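PDB 3DCF: transcriptional regulator of the TetR/AcrR family from Thermobifida fusca YX, which probably binds regulatory DNA and controls transcription, most likely as a repressor. Local coordinates for residues V78-V83 with P138-E143; S53-A58 with F63-I68; V113-T118 with R149-I154; G105-A110 with Q156-E161. All coordinates share one frame; numbering follows the deposited sequence.

In the fold
Contact 2 lies in the predicted DNA-binding head; contacts 3 and 4 lie in the C-terminal helical domain. Contact 1 lies between them and touches contact 2 through V78 and L54. It is a surface contact, held by an arginine lying on a phenyl ring. Contact 2 is partly buried and mixes aliphatic packing with a backbone hydrogen bond. Contacts 3 and 4 join the same two helices, 104-121 and 138-164. Contact 3 is a small aromatic touch, its centre about 7 Å from the centre of the chain. Contact 4, its centre about 18 Å from the centre of the chain, is buried and larger, and reaches the second subunit. Helix 138-164 also serves contact 1.

Contact 1: V78-V83 with P138-E143; sequences VLFAIV and PERERE
F80 of helix 75-98 and R140 of helix 138-164 carry this contact. The tight part is the arginine's carbon chain lying on the phenyl ring. R140 CD makes a CH-pi contact over the centre of one ring face, 3.7 Å from the F80 centroid and 6° off the ring normal. On the same side of the ring, R140 CB lies 3.7 Å from F80 CE1. The chain runs extended from CG to NE, so it crosses the ring and brings R140 NH1 to 3.5 Å from F80 CD2. The guanidinium is tilted 50° to the ring. F80 points its first bond toward helix 138-164, and with CG anti to the backbone N (chi1 173°) the ring comes under R140 CD. With an alanine here, the face under R140 CD would be gone, and the arginine chain would probably be freer to turn.

The other part is loose. E143 sets out toward helix 75-98, but its carboxylate turns off to a salt bridge with K146. E139 and R142 stay on the exposed side, joined by a weak salt bridge of 3.5 Å between E139 OE1 and R142 NH1.

Away from R140, helix 75-98 is packed: V78 and I82 on helix 31-46, L79 and V83 on L128. In TetR-family proteins this helix links the DNA-binding head to the C-terminal domain.

R140 NH1 also forms a salt bridge with D77, close to F80 on the same helix. The one arginine thus meets helix 75-98 through both carbon and charge, which suits a surface contact.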
loop_
_atom_site.group_PDB
_atom_site.type_symbol
_atom_site.label_atom_id
_atom_site.label_comp_id
_atom_site.label_asym_id
_atom_site.label_seq_id
_atom_site.Cartn_x
_atom_site.Cartn_y
_atom_site.Cartn_z
ATOM N N VAL A 78 0.536 -21.391 14.970
ATOM C CA VAL A 78 0.866 -22.178 13.765
ATOM C C VAL A 78 0.895 -21.249 12.546
ATOM O O VAL A 78 1.796 -21.358 11.711
ATOM C CB VAL A 78 -0.120 -23.348 13.493
ATOM C CG1 VAL A 78 0.307 -24.119 12.258
ATOM C CG2 VAL A 78 -0.189 -24.298 14.693
ATOM N N LEU A 79 -0.075 -20.333 12.465
ATOM C CA LEU A 79 -0.125 -19.368 11.367
ATOM C C LEU A 79 1.095 -18.414 11.343
ATOM O O LEU A 79 1.596 -18.091 10.251
ATOM C CB LEU A 79 -1.433 -18.586 11.373
ATOM C CG LEU A 79 -1.735 -17.727 10.129
ATOM C CD1 LEU A 79 -1.674 -18.503 8.795
ATOM C CD2 LEU A 79 -3.103 -17.085 10.306
ATOM N N PHE A 80 1.573 -17.992 12.522
ATOM C CA PHE A 80 2.799 -17.175 12.625
ATOM C C PHE A 80 4.000 -17.942 12.049
ATOM O O PHE A 80 4.742 -17.410 11.218
ATOM C CB PHE A 80 3.083 -16.759 14.078
ATOM C CG PHE A 80 4.419 -16.073 14.262
ATOM C CD1 PHE A 80 4.589 -14.735 13.880
ATOM C CD2 PHE A 80 5.517 -16.771 14.796
ATOM C CE1 PHE A 80 5.847 -14.091 14.025
ATOM C CE2 PHE A 80 6.775 -16.146 14.952
ATOM C CZ PHE A 80 6.940 -14.798 14.571
ATOM N N ALA A 81 4.170 -19.185 12.506
ATOM C CA ALA A 81 5.226 -20.083 12.042
ATOM C C ALA A 81 5.250 -20.238 10.510
ATOM O O ALA A 81 6.330 -20.218 9.920
ATOM C CB ALA A 81 5.089 -21.448 12.711
ATOM N N ILE A 82 4.069 -20.379 9.892
ATOM C CA ILE A 82 3.933 -20.473 8.414
ATOM C C ILE A 82 4.390 -19.177 7.725
ATOM O O ILE A 82 5.130 -19.230 6.731
ATOM C CB ILE A 82 2.472 -20.789 7.949
ATOM C CG1 ILE A 82 2.038 -22.184 8.401
ATOM C CG2 ILE A 82 2.336 -20.732 6.410
ATOM C CD1 ILE A 82 0.536 -22.404 8.268
ATOM N N VAL A 83 3.952 -18.036 8.266
ATOM C CA VAL A 83 4.329 -16.714 7.736
ATOM C C VAL A 83 5.819 -16.402 7.956
ATOM O O VAL A 83 6.467 -15.881 7.041
ATOM C CB VAL A 83 3.464 -15.576 8.325
ATOM C CG1 VAL A 83 3.918 -14.204 7.788
ATOM C CG2 VAL A 83 1.986 -15.823 8.007
ATOM N N PRO A 138 3.584 -8.350 20.788
ATOM C CA PRO A 138 4.680 -7.369 20.593
ATOM C C PRO A 138 5.981 -7.911 20.015
ATOM O O PRO A 138 6.446 -7.399 19.009
ATOM C CB PRO A 138 4.921 -6.810 22.005
ATOM C CG PRO A 138 3.655 -6.984 22.708
ATOM C CD PRO A 138 2.964 -8.188 22.122
ATOM N N GLU A 139 6.522 -8.959 20.632
ATOM C CA GLU A 139 7.786 -9.581 20.175
ATOM C C GLU A 139 7.703 -10.170 18.760
ATOM O O GLU A 139 8.674 -10.091 18.000
ATOM C CB GLU A 139 8.304 -10.636 21.185
ATOM C CG GLU A 139 8.779 -10.051 22.537
ATOM C CD GLU A 139 10.000 -9.134 22.436
ATOM O OE1 GLU A 139 10.716 -9.174 21.415
ATOM O OE2 GLU A 139 10.260 -8.366 23.389
ATOM N N ARG A 140 6.541 -10.719 18.409
ATOM C CA ARG A 140 6.318 -11.253 17.072
ATOM C C ARG A 140 6.240 -10.100 16.063
ATOM O O ARG A 140 6.809 -10.212 14.968
ATOM C CB ARG A 140 5.095 -12.163 17.040
ATOM C CG ARG A 140 5.244 -13.322 18.030
ATOM C CD ARG A 140 4.350 -14.509 17.742
ATOM N NE ARG A 140 4.487 -15.530 18.792
ATOM C CZ ARG A 140 4.086 -16.806 18.717
ATOM N NH1 ARG A 140 3.515 -17.308 17.615
ATOM N NH2 ARG A 140 4.280 -17.612 19.766
ATOM N N GLU A 141 5.584 -8.992 16.439
ATOM C CA GLU A 141 5.530 -7.796 15.588
ATOM C C GLU A 141 6.946 -7.236 15.396
ATOM O O GLU A 141 7.316 -6.897 14.272
ATOM C CB GLU A 141 4.610 -6.706 16.161
ATOM C CG GLU A 141 3.112 -7.045 16.228
ATOM C CD GLU A 141 2.386 -7.062 14.887
ATOM O OE1 GLU A 141 3.013 -6.845 13.827
ATOM O OE2 GLU A 141 1.156 -7.295 14.904
ATOM N N ARG A 142 7.723 -7.159 16.486
ATOM C CA ARG A 142 9.123 -6.687 16.444
ATOM C C ARG A 142 9.968 -7.464 15.440
ATOM O O ARG A 142 10.784 -6.872 14.721
ATOM C CB ARG A 142 9.795 -6.722 17.834
ATOM C CG ARG A 142 9.250 -5.672 18.821
ATOM C CD ARG A 142 10.028 -5.573 20.138
ATOM N NE ARG A 142 11.297 -4.880 19.950
ATOM C CZ ARG A 142 12.511 -5.430 19.837
ATOM N NH1 ARG A 142 12.732 -6.746 19.940
ATOM N NH2 ARG A 142 13.558 -4.619 19.649
ATOM N N GLU A 143 9.747 -8.776 15.389
ATOM C CA GLU A 143 10.431 -9.659 14.441
ATOM C C GLU A 143 10.061 -9.297 12.997
ATOM O O GLU A 143 10.947 -9.241 12.151
ATOM C CB GLU A 143 10.111 -11.135 14.735
ATOM C CG GLU A 143 10.908 -12.184 13.939
ATOM C CD GLU A 143 12.406 -12.135 14.170
ATOM O OE1 GLU A 143 12.841 -11.690 15.253
ATOM O OE2 GLU A 143 13.155 -12.572 13.269
#

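Contact 2: S53-A58 with F63-I68; sequences SLDDIA and FTKPAI
A58 and I68 make the apolar centre of this contact, with A58 CB 3.4 Å from I68 CG1. The other branch of I68, CG2, is anti to the backbone N and meets L54 CD2, also at 3.4 Å. One hydrogen bond joins the backbones: F63 N gives to A58 O at 2.7 Å, with an N-H...O angle of 161°, in the carbonyl plane.

The charged pair lies at the more exposed side. The K65 chain, bent at chi2, passes D55 with CG and CE each 3.2 Å from D55 OD1. K65 NZ stays 4.3 Å from D55 OD2, too far for a salt bridge, and hydrogen-bonds to Y69 OH. Putting an alanine in place of K65 would probably leave D55 without its nearby positive charge and Y69 without this bond.

T64 OG1 caps helix 65-71 by accepting from A67 N at 3.1 Å. At the start of helix 54-61, D56 OD2 accepts from S53 N at 3.0 Å and also pairs with K47.

The two segments belong to a predicted helix-turn-helix, with helices 54-61 and 65-71 joined by a short turn. Helix 31-46 closes their inner side: I57 packs on A40 and L43, I68 on I36, and F63 on R32.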
loop_
_atom_site.group_PDB
_atom_site.type_symbol
_atom_site.label_atom_id
_atom_site.label_comp_id
_atom_site.label_asym_id
_atom_site.label_seq_id
_atom_site.Cartn_x
_atom_site.Cartn_y
_atom_site.Cartn_z
ATOM N N SER A 53 -8.876 -26.740 13.175
ATOM C CA SER A 53 -8.428 -26.551 14.577
ATOM C C SER A 53 -7.087 -27.268 14.837
ATOM O O SER A 53 -6.542 -27.925 13.928
ATOM C CB SER A 53 -9.500 -27.087 15.518
ATOM O OG SER A 53 -9.786 -28.437 15.228
ATOM N N LEU A 54 -6.538 -27.114 16.050
ATOM C CA LEU A 54 -5.304 -27.853 16.451
ATOM C C LEU A 54 -5.531 -29.369 16.558
ATOM O O LEU A 54 -4.587 -30.143 16.373
ATOM C CB LEU A 54 -4.655 -27.319 17.751
ATOM C CG LEU A 54 -3.585 -26.211 17.685
ATOM C CD1 LEU A 54 -3.175 -25.805 19.109
ATOM C CD2 LEU A 54 -2.337 -26.644 16.898
ATOM N N ASP A 55 -6.766 -29.768 16.861
ATOM C CA ASP A 55 -7.191 -31.189 16.904
ATOM C C ASP A 55 -7.113 -31.853 15.522
ATOM O O ASP A 55 -6.732 -33.016 15.420
ATOM C CB ASP A 55 -8.635 -31.291 17.408
ATOM C CG ASP A 55 -8.795 -30.752 18.808
ATOM O OD1 ASP A 55 -8.437 -31.488 19.755
ATOM O OD2 ASP A 55 -9.282 -29.598 18.950
ATOM N N ASP A 56 -7.505 -31.107 14.479
ATOM C CA ASP A 56 -7.439 -31.563 13.078
ATOM C C ASP A 56 -5.992 -31.776 12.602
ATOM O O ASP A 56 -5.706 -32.784 11.945
ATOM C CB ASP A 56 -8.118 -30.557 12.132
ATOM C CG ASP A 56 -9.624 -30.420 12.372
ATOM O OD1 ASP A 56 -10.289 -31.433 12.683
ATOM O OD2 ASP A 56 -10.139 -29.288 12.217
ATOM N N ILE A 57 -5.101 -30.830 12.938
ATOM C CA ILE A 57 -3.659 -30.889 12.573
ATOM C C ILE A 57 -3.004 -32.094 13.251
ATOM O O ILE A 57 -2.311 -32.862 12.591
ATOM C CB ILE A 57 -2.892 -29.568 12.933
ATOM C CG1 ILE A 57 -3.436 -28.380 12.114
ATOM C CG2 ILE A 57 -1.382 -29.715 12.681
ATOM C CD1 ILE A 57 -2.999 -27.003 12.638
ATOM N N ALA A 58 -3.252 -32.240 14.559
ATOM C CA ALA A 58 -2.792 -33.389 15.370
ATOM C C ALA A 58 -3.273 -34.734 14.809
ATOM O O ALA A 58 -2.526 -35.711 14.834
ATOM C CB ALA A 58 -3.261 -33.249 16.822
ATOM N N PHE A 63 -0.660 -37.428 15.841
ATOM C CA PHE A 63 -0.195 -36.997 17.178
ATOM C C PHE A 63 -1.375 -36.799 18.113
ATOM O O PHE A 63 -2.511 -36.623 17.668
ATOM C CB PHE A 63 0.623 -35.686 17.081
ATOM C CG PHE A 63 2.115 -35.900 16.966
ATOM C CD1 PHE A 63 2.646 -36.779 16.006
ATOM C CD2 PHE A 63 3.004 -35.199 17.806
ATOM C CE1 PHE A 63 4.033 -36.987 15.898
ATOM C CE2 PHE A 63 4.398 -35.390 17.710
ATOM C CZ PHE A 63 4.915 -36.290 16.752
ATOM N N THR A 64 -1.086 -36.824 19.409
ATOM C CA THR A 64 -2.096 -36.554 20.438
ATOM C C THR A 64 -2.258 -35.018 20.571
ATOM O O THR A 64 -1.445 -34.250 20.034
ATOM C CB THR A 64 -1.706 -37.191 21.812
ATOM O OG1 THR A 64 -0.514 -36.580 22.314
ATOM C CG2 THR A 64 -1.463 -38.704 21.681
ATOM N N LYS A 65 -3.297 -34.584 21.288
ATOM C CA LYS A 65 -3.555 -33.146 21.542
ATOM C C LYS A 65 -2.415 -32.597 22.449
ATOM O O LYS A 65 -1.867 -31.539 22.133
ATOM C CB LYS A 65 -4.962 -32.909 22.146
ATOM C CG LYS A 65 -5.814 -31.819 21.483
ATOM C CD LYS A 65 -5.446 -30.382 21.807
ATOM C CE LYS A 65 -6.516 -29.436 21.236
ATOM N NZ LYS A 65 -6.304 -27.989 21.550
ATOM N N PRO A 66 -2.080 -33.290 23.586
ATOM C CA PRO A 66 -0.885 -32.924 24.394
ATOM C C PRO A 66 0.447 -32.850 23.625
ATOM O O PRO A 66 1.268 -31.975 23.917
ATOM C CB PRO A 66 -0.821 -34.036 25.449
ATOM C CG PRO A 66 -2.229 -34.394 25.648
ATOM C CD PRO A 66 -2.825 -34.374 24.266
ATOM N N ALA A 67 0.650 -33.741 22.657
ATOM C CA ALA A 67 1.886 -33.749 21.859
ATOM C C ALA A 67 2.066 -32.484 20.970
ATOM O O ALA A 67 3.197 -32.003 20.833
ATOM C CB ALA A 67 1.989 -35.040 21.037
ATOM N N ILE A 68 0.975 -31.952 20.399
ATOM C CA ILE A 68 1.010 -30.706 19.578
ATOM C C ILE A 68 1.262 -29.435 20.426
ATOM O O ILE A 68 1.914 -28.501 19.931
ATOM C CB ILE A 68 -0.289 -30.520 18.681
ATOM C CG1 ILE A 68 -0.418 -31.627 17.634
ATOM C CG2 ILE A 68 -0.306 -29.193 17.921
ATOM C CD1 ILE A 68 0.705 -31.680 16.576
#

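Contact 3: V113-T118 with R149-I154; sequences VEHTRT and REYTEI
H115 turns the edge of its imidazole toward the face of the Y151 ring. The pair is an offset edge-to-face one, with centroids 5.5 Å apart and planes at 67°. The nearest atoms are H115 ND1 and Y151 CE1, 4.0 Å apart. No hydrogen bond joins the two segments. The CA atoms of H115 and Y151 are 9.8 Å apart, so the rings span the distance between the helices. H115 gets there with CG anti to its own backbone N (chi1 -174°). The touch is slight, since only these two side chains meet.

Both segments belong to the C-terminal domain of the TetR family, an all-helical bundle in which relatives commonly bind their effectors. Helix 75-98 packs beside this pair. F94 makes a second edge-to-face contact with Y151, A90 touches Y151 as well, and I154 packs on H95 and A98. H115 is buried, and its flank toward helix 173-185 meets L181, A184 and I185.

Next to H115, E114 is held both within its helix and from helix 75-98. E114 O takes two bonds, from T118 N at 3.0 Å and from T118 OG1 at 2.8 Å. The two donors reach it from opposite faces of the carbonyl plane, and the hydroxyl is tilted 33° from that plane. The E114 carboxylate pairs with two arginines. Its OE2 forms a salt bridge with R93 of helix 75-98. Its OE1 lies 2.9 Å from R117 NH2, well out of the guanidinium plane, so this pairing rests on charge alone.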
loop_
_atom_site.group_PDB
_atom_site.type_symbol
_atom_site.label_atom_id
_atom_site.label_comp_id
_atom_site.label_asym_id
_atom_site.label_seq_id
_atom_site.Cartn_x
_atom_site.Cartn_y
_atom_site.Cartn_z
ATOM N N VAL A 113 11.697 -8.047 -9.780
ATOM C CA VAL A 113 10.996 -9.161 -10.469
ATOM C C VAL A 113 10.725 -10.289 -9.464
ATOM O O VAL A 113 9.640 -10.865 -9.446
ATOM C CB VAL A 113 11.833 -9.756 -11.643
ATOM C CG1 VAL A 113 11.142 -10.998 -12.237
ATOM C CG2 VAL A 113 12.109 -8.702 -12.724
ATOM N N GLU A 114 11.738 -10.595 -8.653
ATOM C CA GLU A 114 11.649 -11.609 -7.590
ATOM C C GLU A 114 10.636 -11.216 -6.507
ATOM O O GLU A 114 9.827 -12.043 -6.112
ATOM C CB GLU A 114 13.042 -11.833 -6.957
ATOM C CG GLU A 114 13.104 -12.768 -5.739
ATOM C CD GLU A 114 12.406 -14.098 -5.973
ATOM O OE1 GLU A 114 12.673 -14.764 -6.991
ATOM O OE2 GLU A 114 11.571 -14.470 -5.137
ATOM N N HIS A 115 10.710 -9.964 -6.048
ATOM C CA HIS A 115 9.827 -9.438 -4.992
ATOM C C HIS A 115 8.349 -9.451 -5.403
ATOM O O HIS A 115 7.504 -9.932 -4.642
ATOM C CB HIS A 115 10.274 -8.034 -4.550
ATOM C CG HIS A 115 9.509 -7.493 -3.383
ATOM N ND1 HIS A 115 9.634 -8.006 -2.107
ATOM C CD2 HIS A 115 8.625 -6.473 -3.292
ATOM C CE1 HIS A 115 8.847 -7.335 -1.285
ATOM N NE2 HIS A 115 8.222 -6.400 -1.978
ATOM N N THR A 116 8.068 -8.977 -6.615
ATOM C CA THR A 116 6.703 -8.950 -7.174
ATOM C C THR A 116 6.151 -10.359 -7.404
ATOM O O THR A 116 4.983 -10.607 -7.098
ATOM C CB THR A 116 6.645 -8.149 -8.487
ATOM O OG1 THR A 116 7.391 -6.936 -8.338
ATOM C CG2 THR A 116 5.196 -7.815 -8.853
ATOM N N ARG A 117 6.982 -11.261 -7.952
ATOM C CA ARG A 117 6.631 -12.697 -8.114
ATOM C C ARG A 117 6.220 -13.303 -6.772
ATOM O O ARG A 117 5.218 -14.010 -6.696
ATOM C CB ARG A 117 7.793 -13.544 -8.690
ATOM C CG ARG A 117 7.937 -13.583 -10.217
ATOM C CD ARG A 117 8.948 -14.687 -10.656
ATOM N NE ARG A 117 10.341 -14.407 -10.255
ATOM C CZ ARG A 117 11.380 -15.267 -10.301
ATOM N NH1 ARG A 117 11.239 -16.538 -10.707
ATOM N NH2 ARG A 117 12.590 -14.852 -9.907
ATOM N N THR A 118 7.006 -13.019 -5.730
ATOM C CA THR A 118 6.726 -13.510 -4.378
ATOM C C THR A 118 5.418 -12.942 -3.828
ATOM O O THR A 118 4.701 -13.670 -3.133
ATOM C CB THR A 118 7.883 -13.205 -3.397
ATOM O OG1 THR A 118 9.111 -13.653 -3.977
ATOM C CG2 THR A 118 7.676 -13.894 -2.034
ATOM N N ARG A 149 13.000 -4.190 7.679
ATOM C CA ARG A 149 14.238 -3.385 7.700
ATOM C C ARG A 149 15.380 -3.975 6.868
ATOM O O ARG A 149 16.082 -3.215 6.203
ATOM C CB ARG A 149 14.742 -3.097 9.130
ATOM C CG ARG A 149 14.004 -1.957 9.829
ATOM C CD ARG A 149 14.734 -1.471 11.090
ATOM N NE ARG A 149 14.691 -2.449 12.174
ATOM C CZ ARG A 149 13.679 -2.629 13.037
ATOM N NH1 ARG A 149 12.547 -1.908 12.979
ATOM N NH2 ARG A 149 13.789 -3.570 13.978
ATOM N N GLU A 150 15.561 -5.303 6.919
ATOM C CA GLU A 150 16.604 -5.997 6.127
ATOM C C GLU A 150 16.393 -5.825 4.625
ATOM O O GLU A 150 17.340 -5.473 3.944
ATOM C CB GLU A 150 16.697 -7.486 6.461
ATOM C CG GLU A 150 17.291 -7.765 7.834
ATOM C CD GLU A 150 17.272 -9.245 8.210
ATOM O OE1 GLU A 150 17.358 -10.108 7.296
ATOM O OE2 GLU A 150 17.195 -9.526 9.437
ATOM N N TYR A 151 15.168 -6.083 4.137
ATOM C CA TYR A 151 14.780 -5.870 2.716
ATOM C C TYR A 151 15.164 -4.469 2.208
ATOM O O TYR A 151 15.791 -4.318 1.149
ATOM C CB TYR A 151 13.248 -5.989 2.511
ATOM C CG TYR A 151 12.676 -7.358 2.231
ATOM C CD1 TYR A 151 12.843 -7.954 0.966
ATOM C CD2 TYR A 151 11.874 -8.020 3.178
ATOM C CE1 TYR A 151 12.287 -9.216 0.670
ATOM C CE2 TYR A 151 11.304 -9.278 2.896
ATOM C CZ TYR A 151 11.517 -9.868 1.645
ATOM O OH TYR A 151 10.967 -11.092 1.370
ATOM N N THR A 152 14.743 -3.467 2.981
ATOM C CA THR A 152 14.954 -2.054 2.664
ATOM C C THR A 152 16.438 -1.694 2.632
ATOM O O THR A 152 16.897 -1.070 1.680
ATOM C CB THR A 152 14.208 -1.114 3.683
ATOM O OG1 THR A 152 12.878 -1.588 3.905
ATOM C CG2 THR A 152 14.133 0.317 3.171
ATOM N N GLU A 153 17.176 -2.121 3.654
ATOM C CA GLU A 153 18.611 -1.815 3.772
ATOM C C GLU A 153 19.486 -2.435 2.675
ATOM O O GLU A 153 20.416 -1.769 2.211
ATOM C CB GLU A 153 19.124 -2.107 5.196
ATOM C CG GLU A 153 18.566 -1.065 6.209
ATOM C CD GLU A 153 18.695 -1.454 7.688
ATOM O OE1 GLU A 153 19.437 -2.407 8.021
ATOM O OE2 GLU A 153 18.031 -0.803 8.531
ATOM N N ILE A 154 19.163 -3.669 2.249
ATOM C CA ILE A 154 19.858 -4.349 1.127
ATOM C C ILE A 154 19.703 -3.523 -0.159
ATOM O O ILE A 154 20.683 -3.268 -0.862
ATOM C CB ILE A 154 19.326 -5.802 0.861
ATOM C CG1 ILE A 154 19.653 -6.755 2.018
ATOM C CG2 ILE A 154 19.953 -6.390 -0.396
ATOM C CD1 ILE A 154 18.862 -8.053 1.981
#

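Contact 4: G105-A110 with Q156-E161; sequences GERIHA and QRLYAE
This is a buried packing contact in the C-terminal helical domain of the TetR fold, where R107 and I108 of helix 104-121 meet L158 and Y159 of helix 138-164. The short helical segments run roughly antiparallel, at 143°, with axes 9.5 Å apart. No hydrogen bond crosses between them.

L158 fills the middle. Its CD2 meets R107 CB at 3.8 Å. I108 CD1 lies 4.4 Å from L158 CB, a looser touch. I108 CD1 also approaches the edge of the Y159 ring near its plane, 4.5 Å from Y159 CD2. The Y159 hydroxyl is used further on, in a hydrogen bond with L169 O.

The second subunit lies close by. Its Y214 packs on I108, and its L209 packs on Y159, so this part of the domain continues into the dimer contact.

R107 is the polar member. Its chain bends at chi2 and chi3, and its guanidinium gives hydrogen bonds to A98 O and G102 O. These bonds help to set how the group is turned. E161 OE1 is near but not in contact, 4.5 Å from R107 NH2. One face of the guanidinium is covered by a methyl group: L158 CD1 lies 3.2 Å from R107 NH2.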
loop_
_atom_site.group_PDB
_atom_site.type_symbol
_atom_site.label_atom_id
_atom_site.label_comp_id
_atom_site.label_asym_id
_atom_site.label_seq_id
_atom_site.Cartn_x
_atom_site.Cartn_y
_atom_site.Cartn_z
ATOM N N GLY A 105 22.381 -1.771 -10.750
ATOM C CA GLY A 105 21.149 -1.548 -11.543
ATOM C C GLY A 105 20.523 -2.819 -12.112
ATOM O O GLY A 105 19.299 -2.873 -12.303
ATOM N N GLU A 106 21.366 -3.813 -12.430
ATOM C CA GLU A 106 20.918 -5.151 -12.891
ATOM C C GLU A 106 20.347 -5.960 -11.719
ATOM O O GLU A 106 19.304 -6.615 -11.868
ATOM C CB GLU A 106 22.064 -5.917 -13.579
ATOM C CG GLU A 106 22.412 -5.337 -14.958
ATOM C CD GLU A 106 23.730 -5.827 -15.567
ATOM O OE1 GLU A 106 24.611 -6.380 -14.854
ATOM O OE2 GLU A 106 23.893 -5.607 -16.787
ATOM N N ARG A 107 21.050 -5.910 -10.578
ATOM C CA ARG A 107 20.613 -6.533 -9.314
ATOM C C ARG A 107 19.311 -5.899 -8.791
ATOM O O ARG A 107 18.417 -6.629 -8.362
ATOM C CB ARG A 107 21.742 -6.513 -8.260
ATOM C CG ARG A 107 22.824 -7.592 -8.518
ATOM C CD ARG A 107 24.268 -7.122 -8.271
ATOM N NE ARG A 107 24.651 -6.867 -6.885
ATOM C CZ ARG A 107 25.685 -6.096 -6.497
ATOM N NH1 ARG A 107 26.458 -5.428 -7.364
ATOM N NH2 ARG A 107 25.945 -5.952 -5.199
ATOM N N ILE A 108 19.204 -4.564 -8.853
ATOM C CA ILE A 108 17.967 -3.842 -8.489
ATOM C C ILE A 108 16.797 -4.414 -9.299
ATOM O O ILE A 108 15.766 -4.780 -8.721
ATOM C CB ILE A 108 18.090 -2.299 -8.717
ATOM C CG1 ILE A 108 18.851 -1.628 -7.564
ATOM C CG2 ILE A 108 16.717 -1.633 -8.851
ATOM C CD1 ILE A 108 18.055 -1.439 -6.299
ATOM N N HIS A 109 16.980 -4.523 -10.618
ATOM C CA HIS A 109 15.946 -5.066 -11.500
ATOM C C HIS A 109 15.556 -6.501 -11.128
ATOM O O HIS A 109 14.352 -6.803 -10.999
ATOM C CB HIS A 109 16.368 -4.978 -12.967
ATOM C CG HIS A 109 15.409 -5.641 -13.908
ATOM N ND1 HIS A 109 14.247 -5.034 -14.343
ATOM C CD2 HIS A 109 15.433 -6.871 -14.483
ATOM C CE1 HIS A 109 13.598 -5.861 -15.148
ATOM N NE2 HIS A 109 14.297 -6.980 -15.253
ATOM N N ALA A 110 16.563 -7.364 -10.959
ATOM C CA ALA A 110 16.344 -8.771 -10.570
ATOM C C ALA A 110 15.595 -8.886 -9.237
ATOM O O ALA A 110 14.729 -9.743 -9.103
ATOM C CB ALA A 110 17.674 -9.522 -10.487
ATOM N N GLN A 156 18.666 -0.255 -0.259
ATOM C CA GLN A 156 19.171 1.125 -0.022
ATOM C C GLN A 156 20.633 1.269 -0.417
ATOM O O GLN A 156 20.977 2.184 -1.180
ATOM C CB GLN A 156 19.024 1.589 1.436
ATOM C CG GLN A 156 17.681 2.197 1.773
ATOM C CD GLN A 156 17.577 2.658 3.228
ATOM O OE1 GLN A 156 18.539 2.578 4.007
ATOM N NE2 GLN A 156 16.398 3.143 3.600
ATOM N N ARG A 157 21.472 0.377 0.119
ATOM C CA ARG A 157 22.921 0.364 -0.178
ATOM C C ARG A 157 23.194 0.166 -1.674
ATOM O O ARG A 157 24.055 0.843 -2.247
ATOM C CB ARG A 157 23.647 -0.724 0.627
ATOM C CG ARG A 157 23.633 -0.494 2.143
ATOM C CD ARG A 157 24.518 -1.510 2.893
ATOM N NE ARG A 157 24.035 -2.897 2.791
ATOM C CZ ARG A 157 23.178 -3.505 3.624
ATOM N NH1 ARG A 157 22.642 -2.883 4.684
ATOM N NH2 ARG A 157 22.840 -4.776 3.385
ATOM N N LEU A 158 22.403 -0.716 -2.287
ATOM C CA LEU A 158 22.509 -1.069 -3.707
ATOM C C LEU A 158 22.085 0.104 -4.631
ATOM O O LEU A 158 22.654 0.263 -5.721
ATOM C CB LEU A 158 21.689 -2.352 -3.991
ATOM C CG LEU A 158 22.210 -3.390 -4.960
ATOM C CD1 LEU A 158 23.548 -3.928 -4.441
ATOM C CD2 LEU A 158 21.192 -4.537 -5.090
ATOM N N TYR A 159 21.093 0.907 -4.210
ATOM C CA TYR A 159 20.647 2.084 -4.988
ATOM C C TYR A 159 21.705 3.219 -4.923
ATOM O O TYR A 159 21.903 3.921 -5.922
ATOM C CB TYR A 159 19.245 2.577 -4.566
ATOM C CG TYR A 159 18.617 3.510 -5.585
ATOM C CD1 TYR A 159 18.881 4.892 -5.571
ATOM C CD2 TYR A 159 17.766 3.022 -6.577
ATOM C CE1 TYR A 159 18.313 5.761 -6.525
ATOM C CE2 TYR A 159 17.188 3.887 -7.540
ATOM C CZ TYR A 159 17.470 5.257 -7.507
ATOM O OH TYR A 159 16.915 6.116 -8.442
ATOM N N ALA A 160 22.364 3.379 -3.768
ATOM C CA ALA A 160 23.459 4.362 -3.572
ATOM C C ALA A 160 24.689 4.092 -4.452
ATOM O O ALA A 160 25.293 5.044 -4.963
ATOM C CB ALA A 160 23.887 4.412 -2.119
ATOM N N GLU A 161 25.068 2.813 -4.594
ATOM C CA GLU A 161 26.197 2.401 -5.458
ATOM C C GLU A 161 25.931 2.696 -6.943
ATOM O O GLU A 161 26.807 3.216 -7.635
ATOM C CB GLU A 161 26.490 0.909 -5.316
ATOM C CG GLU A 161 27.012 0.440 -3.971
ATOM C CD GLU A 161 27.073 -1.086 -3.900
ATOM O OE1 GLU A 161 27.462 -1.724 -4.913
ATOM O OE2 GLU A 161 26.723 -1.652 -2.837
#